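PDB 5KET: aldo-keto reductase 1 from Coptotermes gestroi, which binds NADP and probably acts as an oxidoreductase of the aldo-keto reductase family. Local coordinates for residues Q194-V199 and C218-I223; N198-Q203 and G317-M322; V267-C272 and F293-F298. All coordinates share one frame; numbering follows the deposited sequence.

Interaction 1 (Q194-V199 and C218-I223); sequences QVELNV and CAYAPI. With NAP (NADP nicotinamide-adenine-dinucleotide phosphate), chain C.
Tyr-220 lays its ring over Glu-196 where two neighbouring parallel strands of the TIM barrel, 192-196 and 216-220, end at the cofactor. CB of Glu-196 makes a CH-pi contact with one face, 4.0 Å from the centroid of the Tyr-220 ring. The nicotinamide lies over the opposite face, its C3N 3.7 Å above the Tyr-220 plane. A broad flat side chain suits this place because both faces are used. CG of Tyr-220 stands between its backbone N and carbonyl carbon (chi1 80°), which turns the ring back across the neighbouring strand, and its OH is held by Asn-173, itself an NADP-binding residue. Behind the ring the backbones are laced together: Tyr-220 N donates to Val-195 O at 3.2 Å, and Leu-197 N to Tyr-220 O at the same length. Small Ala-219 admits Leu-197 close to the strand, CB to CB 3.6 Å. Past the strand end, Ile-223 N donates to O2A of the cofactor's pyrophosphate at 3.0 Å. The loop leading there is tied by Asn-198, whose amide ND2 reaches Ala-221 O at 3.0 Å, with a C=O...donor angle of 176° that puts the nitrogen almost straight beyond the carbonyl oxygen.

Interaction 2 (N198-Q203 and G317-M322); sequences NVYFQQ and GRRFRM
Phe-201 pushes the CZ corner of its ring against the guanidinium of Arg-318, meeting that flat group over its centre, 3.4 Å above the plane. The two planes stand 69° apart, so the ring addresses the guanidinium with its rim instead of lying flat on it. CG of Arg-318 rests on the same ring carbon, also 3.4 Å from Phe-201 CZ, and the backbone N of Arg-318 sits over a face of the ring near its rim. An arginine fits here because its CG gives the phenyl an apolar surface and its guanidinium, besides meeting Phe-201, makes a cation-pi contact with Tyr-336. CG of Phe-201 is anti to the backbone N (chi1 -163°), which extends the ring toward the 317-322 loop. Gly-317 passes close by, its CA 3.6 Å from Phe-201 CD1. Glycine suits the positive phi of 87°, and its bare CA lets the ring come near. A second, looser meeting is edge to edge: NH2 of Arg-319 lies 4.3 Å from Tyr-200 CD2, near the planes of both groups. The phenol is fixed at its far end by a hydrogen bond to Asp-250. What presents these two aromatics is a type I turn from Asn-198 to Phe-201, closed by Phe-201 N donating to Asn-198 O at 3.1 Å, with Asn-198 OD1 adding a weak bond to Tyr-200 N. Nearby, the carboxylate of Glu-196 accepts the backbone N-H groups of Arg-319 and Phe-320, and Phe-320 touches the cofactor. This is the C-terminal tail of an aldo-keto reductase, folded back over a beta-to-alpha loop at the cofactor end of the TIM barrel.

Interaction 3 (V267-C272 and F293-F298); sequences VLLRHC and FQVFDF
Arg-270 is unusual in using its hydrocarbon chain more convincingly than its charge. Its CD sits over the face of Phe-298 in a CH-pi contact, 4.0 Å from the ring centroid, and its CB adds a further touch at 3.5 Å from Phe-298 CZ. The chain leaves helix 264-273 with CG anti to the backbone N, then bends at chi2 (86°), which carries the guanidinium past the ring toward the loop backbone. There its plane stands 86° from that of the phenyl, and CZ of Arg-270 is 5.8 Å from the ring centroid, at most a weak cation-pi attraction. The charged end lies near the loop backbone, its modelled closeness to Phe-298 O being doubtful. A phenylalanine suits this place because its face takes the arginine's methylenes while the ring also packs edge-to-face with His-260. An alanine here is likely to open a gap beside the methylenes of Arg-270 and deprive His-260 of its ring partner. Beside this pair, branched Val-295 points its CG1 at Leu-269 CD1, 4.4 Å away, joining the loop after helix 286-293 to the flank of a TIM-barrel helix. Asp-297 forms its salt bridge with Lys-262, its OD1 remaining 5.9 Å from Arg-270 NH1. The loop therefore appears to be held to the helix mainly by apolar packing, with the arginine's charge adding little that is certain.

Interaction 1 lies deepest, its centre about 8 Å from that of the chain, a backbone-bonded strand pair facing the cofactor. Interaction 2 starts from the same stretch of chain, sharing Asn-198 and Val-199, and is also buried; yet it joins two loops by side-chain packing, with no hydrogen bond across it. Glu-196 connects the two, as does Tyr-220, whose OH packs on CB of Phe-320. Interaction 3 lies farther out and is only partly buried, where a helix meets a loop through arginine methylenes and a phenyl ring. It still reaches inward, since Leu-269 packs on Pro-222 and Ile-223, and His-271 on Val-199. From centre to periphery, ordered backbone bonding thus gives way to arginine-aromatic packing.

Interaction 1 (Q194-V199 and C218-I223)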
loop_
_atom_site.group_PDB
_atom_site.type_symbol
_atom_site.label_atom_id
_atom_site.label_comp_id
_atom_site.label_asym_id
_atom_site.label_seq_id
_atom_site.Cartn_x
_atom_site.Cartn_y
_atom_site.Cartn_z
ATOM N N GLN A 194 0.074 4.070 -4.337
ATOM C CA GLN A 194 -0.180 3.678 -2.959
ATOM C C GLN A 194 0.801 4.426 -2.063
ATOM O O GLN A 194 2.004 4.144 -2.066
ATOM C CB GLN A 194 -0.078 2.164 -2.777
ATOM C CG GLN A 194 0.328 1.760 -1.379
ATOM C CD GLN A 194 0.083 0.290 -1.102
ATOM O OE1 GLN A 194 -0.542 -0.397 -1.885
ATOM N NE2 GLN A 194 0.628 -0.209 -0.015
ATOM N N VAL A 195 0.280 5.389 -1.312
ATOM C CA VAL A 195 1.071 6.215 -0.418
ATOM C C VAL A 195 0.407 6.219 0.946
ATOM O O VAL A 195 -0.743 5.811 1.111
ATOM C CB VAL A 195 1.221 7.662 -0.934
ATOM C CG1 VAL A 195 2.133 7.703 -2.153
ATOM C CG2 VAL A 195 -0.139 8.229 -1.257
ATOM N N GLU A 196 1.155 6.674 1.941
ATOM C CA GLU A 196 0.591 6.886 3.263
ATOM C C GLU A 196 -0.447 8.003 3.209
ATOM O O GLU A 196 -0.231 9.043 2.568
ATOM C CB GLU A 196 1.723 7.191 4.246
ATOM C CG GLU A 196 1.409 7.998 5.478
ATOM C CD GLU A 196 2.593 8.132 6.404
ATOM O OE1 GLU A 196 3.755 7.902 5.977
ATOM O OE2 GLU A 196 2.380 8.504 7.585
ATOM N N LEU A 197 -1.578 7.778 3.896
ATOM C CA LEU A 197 -2.719 8.682 3.810
ATOM C C LEU A 197 -3.738 8.338 4.886
ATOM O O LEU A 197 -4.166 7.182 4.992
ATOM C CB LEU A 197 -3.353 8.614 2.410
ATOM C CG LEU A 197 -4.331 9.683 1.912
ATOM C CD1 LEU A 197 -4.456 9.615 0.390
ATOM C CD2 LEU A 197 -5.707 9.552 2.544
ATOM N N ASN A 198 -4.139 9.349 5.648
ATOM C CA ASN A 198 -5.204 9.275 6.644
ATOM C C ASN A 198 -5.603 10.709 6.986
ATOM O O ASN A 198 -5.187 11.655 6.312
ATOM C CB ASN A 198 -4.756 8.473 7.869
ATOM C CG ASN A 198 -3.469 8.991 8.463
ATOM O OD1 ASN A 198 -3.237 10.204 8.520
ATOM N ND2 ASN A 198 -2.623 8.075 8.921
ATOM N N VAL A 199 -6.405 10.885 8.039
ATOM C CA VAL A 199 -6.863 12.239 8.330
ATOM C C VAL A 199 -5.748 13.110 8.894
ATOM O O VAL A 199 -5.865 14.339 8.867
ATOM C CB VAL A 199 -8.070 12.249 9.292
ATOM C CG1 VAL A 199 -9.223 11.442 8.713
ATOM C CG2 VAL A 199 -7.658 11.762 10.670
ATOM N N CYS A 218 -4.505 4.567 -3.575
ATOM C CA CYS A 218 -4.821 3.665 -2.481
ATOM C C CYS A 218 -4.085 4.132 -1.236
ATOM O O CYS A 218 -2.880 4.403 -1.284
ATOM C CB CYS A 218 -4.436 2.225 -2.805
ATOM S SG CYS A 218 -4.588 1.153 -1.364
ATOM N N ALA A 219 -4.813 4.227 -0.129
ATOM C CA ALA A 219 -4.287 4.775 1.114
ATOM C C ALA A 219 -3.880 3.637 2.036
ATOM O O ALA A 219 -4.730 2.840 2.453
ATOM C CB ALA A 219 -5.322 5.668 1.796
ATOM N N TYR A 220 -2.590 3.561 2.350
ATOM C CA TYR A 220 -2.119 2.663 3.390
ATOM C C TYR A 220 -1.919 3.447 4.681
ATOM O O TYR A 220 -1.770 4.671 4.677
ATOM C CB TYR A 220 -0.838 1.934 2.971
ATOM C CG TYR A 220 0.478 2.674 3.092
ATOM C CD1 TYR A 220 1.130 2.808 4.319
ATOM C CD2 TYR A 220 1.111 3.181 1.961
ATOM C CE1 TYR A 220 2.348 3.474 4.414
ATOM C CE2 TYR A 220 2.325 3.836 2.048
ATOM C CZ TYR A 220 2.936 3.981 3.271
ATOM O OH TYR A 220 4.142 4.636 3.339
ATOM N N ALA A 221 -1.924 2.722 5.790
ATOM C CA ALA A 221 -2.020 3.303 7.122
ATOM C C ALA A 221 -3.240 4.224 7.249
ATOM O O ALA A 221 -3.124 5.342 7.749
ATOM C CB ALA A 221 -0.752 4.056 7.493
ATOM N N PRO A 222 -4.424 3.761 6.838
ATOM C CA PRO A 222 -5.576 4.673 6.784
ATOM C C PRO A 222 -6.142 5.018 8.148
ATOM O O PRO A 222 -6.829 6.041 8.270
ATOM C CB PRO A 222 -6.589 3.895 5.944
ATOM C CG PRO A 222 -6.316 2.464 6.322
ATOM C CD PRO A 222 -4.826 2.363 6.602
ATOM N N ILE A 223 -5.881 4.210 9.175
ATOM C CA ILE A 223 -6.337 4.535 10.519
ATOM C C ILE A 223 -5.123 4.813 11.396
ATOM O O ILE A 223 -5.122 4.502 12.595
ATOM C CB ILE A 223 -7.219 3.416 11.102
ATOM C CG1 ILE A 223 -6.468 2.092 11.134
ATOM C CG2 ILE A 223 -8.470 3.272 10.286
ATOM C CD1 ILE A 223 -7.278 0.928 11.628
HETATM P PA NAP C . -3.378 0.663 9.669
HETATM O O1A NAP C . -3.933 -0.599 9.027
HETATM O O2A NAP C . -3.995 1.864 9.616
HETATM O O5B NAP C . -2.915 0.234 11.226
HETATM C C5B NAP C . -3.306 -1.102 11.429
HETATM C C4B NAP C . -3.038 -1.374 12.903
HETATM O O4B NAP C . -4.164 -0.955 13.641
HETATM C C3B NAP C . -2.740 -2.872 13.188
HETATM O O3B NAP C . -1.785 -2.964 14.202
HETATM C C2B NAP C . -4.088 -3.412 13.726
HETATM O O2B NAP C . -3.960 -4.217 14.811
HETATM C C1B NAP C . -4.856 -2.094 14.143
HETATM N N9A NAP C . -6.210 -2.077 13.603
HETATM C C8A NAP C . -6.646 -2.564 12.357
HETATM N N7A NAP C . -7.977 -2.398 12.174
HETATM C C5A NAP C . -8.416 -1.778 13.358
HETATM C C6A NAP C . -9.681 -1.343 13.778
HETATM N N6A NAP C . -10.783 -1.502 12.977
HETATM N N1A NAP C . -9.861 -0.752 15.000
HETATM C C2A NAP C . -8.714 -0.621 15.762
HETATM N N3A NAP C . -7.443 -0.984 15.499
HETATM C C4A NAP C . -7.326 -1.573 14.256
HETATM O O3 NAP C . -2.032 0.932 8.821
HETATM P PN NAP C . -1.088 -0.280 8.472
HETATM O O1N NAP C . -1.371 -1.565 9.120
HETATM O O2N NAP C . 0.312 0.257 8.305
HETATM O O5D NAP C . -1.479 -0.572 6.766
HETATM C C5D NAP C . -1.067 -1.834 6.523
HETATM C C4D NAP C . -1.206 -2.087 5.063
HETATM O O4D NAP C . -0.714 -0.919 4.404
HETATM C C3D NAP C . -0.200 -3.209 4.762
HETATM O O3D NAP C . -0.847 -4.401 4.635
HETATM C C2D NAP C . 0.329 -2.836 3.413
HETATM O O2D NAP C . -0.472 -3.345 2.433
HETATM C C1D NAP C . 0.170 -1.304 3.370
HETATM N N1N NAP C . 1.549 -0.792 3.587
HETATM C C2N NAP C . 2.233 -0.300 2.517
HETATM C C3N NAP C . 3.521 0.153 2.675
HETATM C C7N NAP C . 4.208 0.686 1.514
HETATM O O7N NAP C . 3.758 0.597 0.357
HETATM N N7N NAP C . 5.414 1.308 1.736
HETATM C C4N NAP C . 4.158 0.097 3.927
HETATM C C5N NAP C . 3.455 -0.420 4.995
HETATM C C6N NAP C . 2.158 -0.870 4.835
HETATM P P2B NAP C . -4.384 -5.950 14.687
HETATM O O1X NAP C . -3.404 -6.336 13.589
HETATM O O2X NAP C . -4.197 -6.542 16.057
HETATM O O3X NAP C . -5.781 -5.816 14.083
#

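Interaction 2 (N198-Q203 and G317-M322)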
loop_
_atom_site.group_PDB
_atom_site.type_symbol
_atom_site.label_atom_id
_atom_site.label_comp_id
_atom_site.label_asym_id
_atom_site.label_seq_id
_atom_site.Cartn_x
_atom_site.Cartn_y
_atom_site.Cartn_z
ATOM N N ASN A 198 -4.139 9.349 5.648
ATOM C CA ASN A 198 -5.204 9.275 6.644
ATOM C C ASN A 198 -5.603 10.709 6.986
ATOM O O ASN A 198 -5.187 11.655 6.312
ATOM C CB ASN A 198 -4.756 8.473 7.869
ATOM C CG ASN A 198 -3.469 8.991 8.463
ATOM O OD1 ASN A 198 -3.237 10.204 8.520
ATOM N ND2 ASN A 198 -2.623 8.075 8.921
ATOM N N VAL A 199 -6.405 10.885 8.039
ATOM C CA VAL A 199 -6.863 12.239 8.330
ATOM C C VAL A 199 -5.748 13.110 8.894
ATOM O O VAL A 199 -5.865 14.339 8.867
ATOM C CB VAL A 199 -8.070 12.249 9.292
ATOM C CG1 VAL A 199 -9.223 11.442 8.713
ATOM C CG2 VAL A 199 -7.658 11.762 10.670
ATOM N N TYR A 200 -4.672 12.516 9.408
ATOM C CA TYR A 200 -3.522 13.300 9.843
ATOM C C TYR A 200 -2.545 13.603 8.711
ATOM O O TYR A 200 -1.666 14.452 8.886
ATOM C CB TYR A 200 -2.782 12.581 10.977
ATOM C CG TYR A 200 -3.503 12.640 12.306
ATOM C CD1 TYR A 200 -4.582 13.498 12.491
ATOM C CD2 TYR A 200 -3.098 11.845 13.378
ATOM C CE1 TYR A 200 -5.247 13.561 13.708
ATOM C CE2 TYR A 200 -3.749 11.906 14.594
ATOM C CZ TYR A 200 -4.825 12.761 14.752
ATOM O OH TYR A 200 -5.478 12.818 15.956
ATOM N N PHE A 201 -2.699 12.941 7.555
ATOM C CA PHE A 201 -1.810 12.993 6.405
ATOM C C PHE A 201 -2.669 12.748 5.159
ATOM O O PHE A 201 -2.586 11.723 4.479
ATOM C CB PHE A 201 -0.690 11.961 6.543
ATOM C CG PHE A 201 0.481 12.195 5.634
ATOM C CD1 PHE A 201 1.165 13.399 5.651
ATOM C CD2 PHE A 201 0.910 11.199 4.775
ATOM C CE1 PHE A 201 2.240 13.605 4.817
ATOM C CE2 PHE A 201 1.982 11.400 3.944
ATOM C CZ PHE A 201 2.645 12.607 3.962
ATOM N N GLN A 202 -3.535 13.714 4.840
ATOM C CA GLN A 202 -4.559 13.498 3.821
ATOM C C GLN A 202 -4.024 13.547 2.391
ATOM O O GLN A 202 -4.720 13.088 1.475
ATOM C CB GLN A 202 -5.679 14.525 3.986
ATOM C CG GLN A 202 -6.479 14.335 5.250
ATOM C CD GLN A 202 -7.389 15.498 5.560
ATOM O OE1 GLN A 202 -7.708 15.754 6.722
ATOM N NE2 GLN A 202 -7.808 16.216 4.533
ATOM N N GLN A 203 -2.825 14.092 2.176
ATOM C CA GLN A 203 -2.190 14.119 0.859
ATOM C C GLN A 203 -3.102 14.777 -0.170
ATOM O O GLN A 203 -3.218 14.315 -1.307
ATOM C CB GLN A 203 -1.771 12.713 0.401
ATOM C CG GLN A 203 -0.734 12.041 1.286
ATOM C CD GLN A 203 0.654 12.026 0.672
ATOM O OE1 GLN A 203 1.134 13.046 0.163
ATOM N NE2 GLN A 203 1.325 10.874 0.745
ATOM N N GLY A 317 3.008 15.057 9.997
ATOM C CA GLY A 317 2.613 14.203 8.893
ATOM C C GLY A 317 3.080 12.763 8.832
ATOM O O GLY A 317 2.433 11.869 9.380
ATOM N N ARG A 318 4.196 12.536 8.138
ATOM C CA ARG A 318 4.618 11.180 7.822
ATOM C C ARG A 318 5.113 10.456 9.059
ATOM O O ARG A 318 5.969 10.959 9.790
ATOM C CB ARG A 318 5.734 11.185 6.784
ATOM C CG ARG A 318 5.534 12.163 5.690
ATOM C CD ARG A 318 6.801 12.363 4.899
ATOM N NE ARG A 318 6.448 12.935 3.620
ATOM C CZ ARG A 318 5.813 12.267 2.673
ATOM N NH1 ARG A 318 5.525 10.984 2.847
ATOM N NH2 ARG A 318 5.494 12.868 1.540
ATOM N N ARG A 319 4.586 9.257 9.276
ATOM C CA ARG A 319 5.244 8.288 10.136
ATOM C C ARG A 319 6.075 7.306 9.347
ATOM O O ARG A 319 7.084 6.810 9.856
ATOM C CB ARG A 319 4.219 7.495 10.933
ATOM C CG ARG A 319 3.073 8.331 11.303
ATOM C CD ARG A 319 1.752 7.581 11.312
ATOM N NE ARG A 319 0.827 8.330 12.186
ATOM C CZ ARG A 319 0.586 8.023 13.454
ATOM N NH1 ARG A 319 1.189 6.990 14.036
ATOM N NH2 ARG A 319 -0.223 8.746 14.162
ATOM N N PHE A 320 5.644 6.988 8.127
ATOM C CA PHE A 320 6.421 6.132 7.232
ATOM C C PHE A 320 7.399 7.003 6.447
ATOM O O PHE A 320 7.303 7.188 5.232
ATOM C CB PHE A 320 5.501 5.337 6.318
ATOM C CG PHE A 320 4.670 4.318 7.039
ATOM C CD1 PHE A 320 3.551 4.700 7.776
ATOM C CD2 PHE A 320 5.012 2.977 6.991
ATOM C CE1 PHE A 320 2.795 3.757 8.445
ATOM C CE2 PHE A 320 4.264 2.037 7.648
ATOM C CZ PHE A 320 3.150 2.423 8.376
ATOM N N ARG A 321 8.341 7.577 7.192
ATOM C CA ARG A 321 9.401 8.346 6.574
ATOM C C ARG A 321 10.445 7.407 5.989
ATOM O O ARG A 321 10.437 6.195 6.222
ATOM C CB ARG A 321 10.052 9.295 7.581
ATOM C CG ARG A 321 9.076 10.029 8.467
ATOM C CD ARG A 321 9.747 11.181 9.197
ATOM N NE ARG A 321 9.715 12.415 8.414
ATOM C CZ ARG A 321 8.703 13.285 8.422
ATOM N NH1 ARG A 321 7.626 13.058 9.175
ATOM N NH2 ARG A 321 8.765 14.383 7.673
ATOM N N MET A 322 11.360 7.990 5.223
ATOM C CA MET A 322 12.430 7.256 4.562
ATOM C C MET A 322 13.734 7.999 4.852
ATOM O O MET A 322 14.346 8.598 3.965
ATOM C CB MET A 322 12.159 7.130 3.063
ATOM C CG MET A 322 12.466 5.769 2.475
ATOM S SD MET A 322 12.129 5.714 0.705
ATOM C CE MET A 322 10.370 6.012 0.710
#

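Interaction 3 (V267-C272 and F293-F298)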
loop_
_atom_site.group_PDB
_atom_site.type_symbol
_atom_site.label_atom_id
_atom_site.label_comp_id
_atom_site.label_asym_id
_atom_site.label_seq_id
_atom_site.Cartn_x
_atom_site.Cartn_y
_atom_site.Cartn_z
ATOM N N VAL A 267 -14.884 5.774 10.894
ATOM C CA VAL A 267 -14.931 7.176 10.513
ATOM C C VAL A 267 -13.698 7.534 9.695
ATOM O O VAL A 267 -13.795 8.119 8.612
ATOM C CB VAL A 267 -15.060 8.083 11.745
ATOM C CG1 VAL A 267 -15.564 9.456 11.317
ATOM C CG2 VAL A 267 -15.987 7.465 12.777
ATOM N N LEU A 268 -12.521 7.141 10.187
ATOM C CA LEU A 268 -11.283 7.475 9.495
ATOM C C LEU A 268 -11.220 6.847 8.108
ATOM O O LEU A 268 -10.729 7.467 7.158
ATOM C CB LEU A 268 -10.079 7.027 10.322
ATOM C CG LEU A 268 -9.938 7.702 11.679
ATOM C CD1 LEU A 268 -8.726 7.169 12.383
ATOM C CD2 LEU A 268 -9.819 9.189 11.475
ATOM N N LEU A 269 -11.677 5.606 7.977
ATOM C CA LEU A 269 -11.667 4.985 6.659
ATOM C C LEU A 269 -12.653 5.667 5.732
ATOM O O LEU A 269 -12.332 5.967 4.576
ATOM C CB LEU A 269 -11.997 3.502 6.790
ATOM C CG LEU A 269 -11.008 2.699 7.641
ATOM C CD1 LEU A 269 -11.627 1.395 8.111
ATOM C CD2 LEU A 269 -9.715 2.485 6.862
ATOM N N ARG A 270 -13.843 5.959 6.244
ATOM C CA ARG A 270 -14.870 6.598 5.438
ATOM C C ARG A 270 -14.379 7.901 4.827
ATOM O O ARG A 270 -14.603 8.158 3.633
ATOM C CB ARG A 270 -16.094 6.848 6.304
ATOM C CG ARG A 270 -17.177 7.473 5.512
ATOM C CD ARG A 270 -17.998 6.327 4.817
ATOM N NE ARG A 270 -18.282 6.650 3.402
ATOM C CZ ARG A 270 -19.241 6.118 2.659
ATOM N NH1 ARG A 270 -20.134 5.274 3.165
ATOM N NH2 ARG A 270 -19.386 6.479 1.421
ATOM N N HIS A 271 -13.711 8.742 5.632
ATOM C CA HIS A 271 -13.238 10.024 5.132
ATOM C C HIS A 271 -12.346 9.849 3.916
ATOM O O HIS A 271 -12.427 10.627 2.958
ATOM C CB HIS A 271 -12.475 10.796 6.202
ATOM C CG HIS A 271 -12.124 12.186 5.768
ATOM N ND1 HIS A 271 -11.105 12.921 6.329
ATOM C CD2 HIS A 271 -12.668 12.975 4.807
ATOM C CE1 HIS A 271 -11.035 14.102 5.738
ATOM N NE2 HIS A 271 -11.975 14.160 4.812
ATOM N N CYS A 272 -11.475 8.843 3.940
ATOM C CA CYS A 272 -10.678 8.551 2.760
ATOM C C CYS A 272 -11.559 8.087 1.609
ATOM O O CYS A 272 -11.442 8.587 0.483
ATOM C CB CYS A 272 -9.629 7.497 3.090
ATOM S SG CYS A 272 -8.555 7.945 4.441
ATOM N N PHE A 293 -14.741 -3.356 7.635
ATOM C CA PHE A 293 -15.497 -3.515 6.400
ATOM C C PHE A 293 -16.888 -2.894 6.488
ATOM O O PHE A 293 -17.407 -2.405 5.480
ATOM C CB PHE A 293 -15.601 -4.992 6.035
ATOM C CG PHE A 293 -15.892 -5.231 4.583
ATOM C CD1 PHE A 293 -14.980 -4.853 3.611
ATOM C CD2 PHE A 293 -17.074 -5.831 4.184
ATOM C CE1 PHE A 293 -15.243 -5.063 2.272
ATOM C CE2 PHE A 293 -17.339 -6.049 2.843
ATOM C CZ PHE A 293 -16.424 -5.662 1.888
ATOM N N GLN A 294 -17.502 -2.896 7.670
ATOM C CA GLN A 294 -18.838 -2.329 7.844
ATOM C C GLN A 294 -18.717 -0.810 7.757
ATOM O O GLN A 294 -18.778 -0.088 8.753
ATOM C CB GLN A 294 -19.448 -2.766 9.170
ATOM N N VAL A 295 -18.538 -0.319 6.530
ATOM C CA VAL A 295 -18.236 1.093 6.306
ATOM C C VAL A 295 -18.847 1.563 4.990
ATOM O O VAL A 295 -18.672 2.724 4.596
ATOM C CB VAL A 295 -16.712 1.350 6.292
ATOM C CG1 VAL A 295 -16.034 1.089 7.648
ATOM C CG2 VAL A 295 -16.072 0.525 5.175
ATOM N N PHE A 296 -19.513 0.657 4.276
ATOM C CA PHE A 296 -20.285 1.022 3.097
ATOM C C PHE A 296 -21.693 1.495 3.448
ATOM O O PHE A 296 -22.481 1.777 2.536
ATOM C CB PHE A 296 -20.375 -0.156 2.117
ATOM C CG PHE A 296 -19.057 -0.571 1.541
ATOM C CD1 PHE A 296 -18.230 -1.426 2.245
ATOM C CD2 PHE A 296 -18.640 -0.104 0.304
ATOM C CE1 PHE A 296 -17.014 -1.813 1.732
ATOM C CE2 PHE A 296 -17.429 -0.487 -0.215
ATOM C CZ PHE A 296 -16.611 -1.346 0.500
ATOM N N ASP A 297 -22.029 1.598 4.737
ATOM C CA ASP A 297 -23.417 1.858 5.114
ATOM C C ASP A 297 -23.726 3.324 5.424
ATOM O O ASP A 297 -24.869 3.747 5.224
ATOM C CB ASP A 297 -23.839 0.962 6.301
ATOM C CG ASP A 297 -23.215 1.364 7.639
ATOM O OD1 ASP A 297 -22.629 2.459 7.761
ATOM O OD2 ASP A 297 -23.310 0.562 8.593
ATOM N N PHE A 298 -22.758 4.122 5.885
ATOM C CA PHE A 298 -23.023 5.489 6.323
ATOM C C PHE A 298 -22.275 6.502 5.468
ATOM O O PHE A 298 -21.165 6.243 4.997
ATOM C CB PHE A 298 -22.651 5.685 7.801
ATOM C CG PHE A 298 -21.166 5.677 8.082
ATOM C CD1 PHE A 298 -20.384 4.570 7.799
ATOM C CD2 PHE A 298 -20.562 6.777 8.674
ATOM C CE1 PHE A 298 -19.020 4.569 8.077
ATOM C CE2 PHE A 298 -19.197 6.780 8.954
ATOM C CZ PHE A 298 -18.427 5.676 8.656
#